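Local coordinates for protein A-adding tRNA nucleotidyltransferase (PDB 4WBY) that adds the terminal adenosine to tRNAs ending in CC, using ATP and magnesium, to complete their 3' CCA end, at residues G287-F290 against L291-S295; L206-E209 against I210-A213. One frame throughout, in Å; residues are numbered along the deposited sequence.

Both contacts are local, each within one helix of an all-helical part of the chain, and their centres lie about 12 Å apart. Interaction 2 comes first along the chain and is the nearer to the ATP site: the side chain of Glu209 is about 3 Å from that of Arg172, an ATP-binding residue. Interaction 1 packs against helix 203-214 and is farther from that site, the side chain of Met294 being about 9 Å from that of Leu168, also an ATP-binding residue. Met294 joins the two, its CE 3.7 Å from Ile210 CG2 and its SD 3.8 Å from Ile207 CG2, while its carbonyl O lies 3.3 Å from Lys211 CE.

Interaction 1. Residues G287-F290 against L291-S295; sequences GKHF and LEEMS
A Schellman motif closes helix 284-293, and within its last turn Phe290 and Met294 form a Met-aromatic pair. The methionine's CG sits over one face of the phenylalanine ring, offset toward its rim, 3.9 Å from the ring centroid and 17° off the normal, a CH-pi contact. Its sulfur comes in more obliquely, with SD 3.9 Å from Phe290 CZ. The two side chains run alongside each other: the ring is swung beside its own carbonyl carbon (chi1 177°), toward the next turn, and the methionine, bent at chi2 and chi3, folds along it. A flexible thioether suits this place because it can follow the ring and still reach Ile207 and Ile210 of helix 203-214, with Trp272 of helix 271-278 also touching it. Leu291 continues the apolar side, packing on Leu275 and Leu276.

The opposite, solvent-facing side is polar. Lys288 NZ bonds to Glu292 OE2 at 3.0 Å, an i to i+4 salt bridge that meets the carboxylate oxygen on its syn side but 33° out of the carboxylate plane. The lysine is extended until its last bend at chi4, which turns the ammonium toward the glutamate. Between the two sides Glu293 uses its carboxylate elsewhere, in a salt bridge with Arg203 at the start of helix 203-214.

Backbone bonds hold the turn together: Met294 N to Phe290 O, 2.9 Å, is the last of the regular i to i+4 series within the contact. Ser295 then adopts positive phi, and its N turns back to Glu292 O at 3.0 Å, leading the chain out of the helix, while Ala296 beyond it packs against Leu291.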
loop_
_atom_site.group_PDB
_atom_site.type_symbol
_atom_site.label_atom_id
_atom_site.label_comp_id
_atom_site.label_asym_id
_atom_site.label_seq_id
_atom_site.Cartn_x
_atom_site.Cartn_y
_atom_site.Cartn_z
ATOM N N GLY A 287 -13.001 12.393 -12.141
ATOM C CA GLY A 287 -12.883 11.214 -11.293
ATOM C C GLY A 287 -12.549 9.972 -12.103
ATOM O O GLY A 287 -11.686 9.174 -11.718
ATOM N N LYS A 288 -13.249 9.811 -13.223
ATOM C CA LYS A 288 -13.019 8.697 -14.136
ATOM C C LYS A 288 -11.578 8.701 -14.634
ATOM O O LYS A 288 -10.906 7.669 -14.614
ATOM C CB LYS A 288 -14.003 8.768 -15.316
ATOM C CG LYS A 288 -13.770 7.755 -16.429
ATOM C CD LYS A 288 -14.839 7.885 -17.523
ATOM C CE LYS A 288 -14.595 6.918 -18.671
ATOM N NZ LYS A 288 -13.421 7.314 -19.500
ATOM N N HIS A 289 -11.110 9.872 -15.068
ATOM C CA HIS A 289 -9.744 10.026 -15.558
ATOM C C HIS A 289 -8.704 9.729 -14.481
ATOM O O HIS A 289 -7.681 9.098 -14.758
ATOM C CB HIS A 289 -9.521 11.439 -16.107
ATOM C CG HIS A 289 -8.121 11.687 -16.575
ATOM N ND1 HIS A 289 -7.653 11.236 -17.791
ATOM C CD2 HIS A 289 -7.083 12.325 -15.986
ATOM C CE1 HIS A 289 -6.389 11.592 -17.933
ATOM N NE2 HIS A 289 -6.018 12.254 -16.852
ATOM N N PHE A 290 -8.958 10.190 -13.260
ATOM C CA PHE A 290 -8.029 9.956 -12.159
ATOM C C PHE A 290 -7.924 8.460 -11.862
ATOM O O PHE A 290 -6.829 7.931 -11.672
ATOM C CB PHE A 290 -8.456 10.720 -10.901
ATOM C CG PHE A 290 -7.571 10.463 -9.711
ATOM C CD1 PHE A 290 -6.257 10.902 -9.701
ATOM C CD2 PHE A 290 -8.050 9.782 -8.603
ATOM C CE1 PHE A 290 -5.440 10.662 -8.611
ATOM C CE2 PHE A 290 -7.235 9.546 -7.506
ATOM C CZ PHE A 290 -5.931 9.981 -7.515
ATOM N N LEU A 291 -9.057 7.767 -11.848
ATOM C CA LEU A 291 -9.009 6.332 -11.573
ATOM C C LEU A 291 -8.285 5.589 -12.692
ATOM O O LEU A 291 -7.585 4.617 -12.431
ATOM C CB LEU A 291 -10.412 5.758 -11.364
ATOM C CG LEU A 291 -11.117 6.253 -10.092
ATOM C CD1 LEU A 291 -12.544 5.729 -10.058
ATOM C CD2 LEU A 291 -10.366 5.850 -8.827
ATOM N N GLU A 292 -8.434 6.049 -13.929
ATOM C CA GLU A 292 -7.694 5.452 -15.036
ATOM C C GLU A 292 -6.191 5.729 -14.892
ATOM O O GLU A 292 -5.358 4.864 -15.163
ATOM C CB GLU A 292 -8.231 5.969 -16.373
ATOM C CG GLU A 292 -9.628 5.429 -16.677
ATOM C CD GLU A 292 -10.244 6.003 -17.936
ATOM O OE1 GLU A 292 -9.672 6.945 -18.526
ATOM O OE2 GLU A 292 -11.313 5.503 -18.333
ATOM N N GLU A 293 -5.851 6.932 -14.448
ATOM C CA GLU A 293 -4.463 7.290 -14.187
ATOM C C GLU A 293 -3.864 6.410 -13.085
ATOM O O GLU A 293 -2.680 6.062 -13.108
ATOM C CB GLU A 293 -4.382 8.763 -13.800
ATOM C CG GLU A 293 -2.994 9.287 -13.616
ATOM C CD GLU A 293 -2.966 10.798 -13.621
ATOM O OE1 GLU A 293 -3.960 11.419 -13.182
ATOM O OE2 GLU A 293 -1.958 11.360 -14.083
ATOM N N MET A 294 -4.702 6.061 -12.118
ATOM C CA MET A 294 -4.322 5.179 -11.024
ATOM C C MET A 294 -4.307 3.698 -11.425
ATOM O O MET A 294 -3.982 2.846 -10.603
ATOM C CB MET A 294 -5.285 5.366 -9.844
ATOM C CG MET A 294 -5.163 6.717 -9.122
ATOM S SD MET A 294 -3.743 6.781 -8.016
ATOM C CE MET A 294 -4.346 5.742 -6.689
ATOM N N SER A 295 -4.670 3.401 -12.675
ATOM C CA SER A 295 -4.848 2.020 -13.131
ATOM C C SER A 295 -5.750 1.244 -12.171
ATOM O O SER A 295 -5.477 0.085 -11.835
ATOM C CB SER A 295 -3.502 1.305 -13.281
ATOM O OG SER A 295 -2.689 1.928 -14.262
#

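Interaction 2. Residues L206-E209 against I210-A213; sequences LINE and IKLA
Ile207 and Lys211 meet one turn apart in helix 203-214, their side chains crossing so that the lysine's CD lies 3.8 Å from Ile207 CG2. This largely buried alpha-helix lies between helix 165-177, which carries ATP-binding residues, and the end of helix 284-293. The lysine suits a border position: its CG rests 3.3 Å from the carbonyl O of Ile207, CD goes on to meet the CG2 branch, and the charged end continues to the polar side. There the bend at chi3 (66°) brings the ammonium alongside Asn208, whose side chain points the same way. NZ stops 4.1 Å from Asn208 OD1, and a water closes the gap, donating to OD1 and accepting from NZ.

On another side of the helix Glu209 and Leu212 cross at about a right angle, with Leu212 CD1 3.8 Å from Glu209 OE1. The glutamate's CG lies beside its carbonyl carbon (chi1 172°) and the chain bends at chi2, turning the carboxylate toward helix 165-177. There OE2 makes a salt bridge with NE of Arg172, and OE1 has a weak, long ion pair with Arg169; both arginines bind ATP. A buried carboxylate is thus matched by positive charge, and Glu209 probably acts from the second shell, helping to orient the Arg172 guanidinium. Leu212 touches Arg172 as well.

The remaining positions fill apolar surfaces. Leu206 packs on Val165, Ile210 meets Tyr226 and Met294, and the small Ala213 lets Phe219 and Tyr226 of helix 219-228 come close. Regular i to i+4 backbone bonds set these side chains in register, among them Lys211 N to Ile207 O at 3.0 Å; at the last of them, Ala213 N reaches Glu209 O, also at 3.0 Å.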
loop_
_atom_site.group_PDB
_atom_site.type_symbol
_atom_site.label_atom_id
_atom_site.label_comp_id
_atom_site.label_asym_id
_atom_site.label_seq_id
_atom_site.Cartn_x
_atom_site.Cartn_y
_atom_site.Cartn_z
ATOM N N LEU A 206 4.220 10.249 -8.453
ATOM C CA LEU A 206 3.255 10.623 -7.412
ATOM C C LEU A 206 2.101 9.628 -7.359
ATOM O O LEU A 206 1.694 9.186 -6.286
ATOM C CB LEU A 206 2.702 12.030 -7.643
ATOM C CG LEU A 206 3.675 13.192 -7.487
ATOM C CD1 LEU A 206 2.969 14.521 -7.736
ATOM C CD2 LEU A 206 4.314 13.166 -6.099
ATOM N N ILE A 207 1.572 9.284 -8.529
ATOM C CA ILE A 207 0.457 8.349 -8.619
ATOM C C ILE A 207 0.868 6.986 -8.053
ATOM O O ILE A 207 0.112 6.366 -7.293
ATOM C CB ILE A 207 -0.042 8.201 -10.080
ATOM C CG1 ILE A 207 -1.039 9.315 -10.454
ATOM C CG2 ILE A 207 -0.755 6.863 -10.291
ATOM C CD1 ILE A 207 -0.642 10.712 -10.095
ATOM N N ASN A 208 2.076 6.536 -8.388
ATOM C CA ASN A 208 2.557 5.256 -7.878
ATOM C C ASN A 208 2.630 5.254 -6.360
ATOM O O ASN A 208 2.343 4.249 -5.717
ATOM C CB ASN A 208 3.930 4.907 -8.462
ATOM C CG ASN A 208 3.860 4.500 -9.915
ATOM O OD1 ASN A 208 2.798 4.127 -10.419
ATOM N ND2 ASN A 208 5.000 4.555 -10.598
ATOM N N GLU A 209 3.002 6.389 -5.781
ATOM C CA GLU A 209 3.122 6.461 -4.332
ATOM C C GLU A 209 1.736 6.457 -3.673
ATOM O O GLU A 209 1.548 5.836 -2.622
ATOM C CB GLU A 209 3.944 7.693 -3.930
ATOM C CG GLU A 209 3.980 7.991 -2.442
ATOM C CD GLU A 209 4.442 6.827 -1.578
ATOM O OE1 GLU A 209 5.244 5.977 -2.027
ATOM O OE2 GLU A 209 3.997 6.768 -0.422
ATOM N N ILE A 210 0.747 7.099 -4.300
ATOM C CA ILE A 210 -0.608 7.050 -3.746
ATOM C C ILE A 210 -1.141 5.614 -3.806
ATOM O O ILE A 210 -1.826 5.154 -2.883
ATOM C CB ILE A 210 -1.562 8.010 -4.474
ATOM C CG1 ILE A 210 -1.078 9.451 -4.288
ATOM C CG2 ILE A 210 -2.984 7.866 -3.940
ATOM C CD1 ILE A 210 -1.891 10.491 -5.063
ATOM N N LYS A 211 -0.802 4.898 -4.877
ATOM C CA LYS A 211 -1.204 3.500 -5.006
ATOM C C LYS A 211 -0.590 2.659 -3.888
ATOM O O LYS A 211 -1.229 1.747 -3.381
ATOM C CB LYS A 211 -0.817 2.950 -6.389
ATOM C CG LYS A 211 -1.624 3.593 -7.529
ATOM C CD LYS A 211 -1.011 3.354 -8.896
ATOM C CE LYS A 211 -1.061 1.892 -9.278
ATOM N NZ LYS A 211 -0.534 1.686 -10.656
ATOM N N LEU A 212 0.643 2.970 -3.490
ATOM C CA LEU A 212 1.252 2.259 -2.366
ATOM C C LEU A 212 0.544 2.596 -1.055
ATOM O O LEU A 212 0.306 1.714 -0.223
ATOM C CB LEU A 212 2.751 2.574 -2.259
ATOM C CG LEU A 212 3.597 1.981 -3.391
ATOM C CD1 LEU A 212 5.064 2.358 -3.234
ATOM C CD2 LEU A 212 3.453 0.468 -3.461
ATOM N N ALA A 213 0.192 3.864 -0.872
ATOM C CA ALA A 213 -0.477 4.272 0.359
ATOM C C ALA A 213 -1.820 3.568 0.542
ATOM O O ALA A 213 -2.163 3.162 1.662
ATOM C CB ALA A 213 -0.665 5.783 0.385
HETATM O O HOH W 1 2.298 1.402 -9.705
#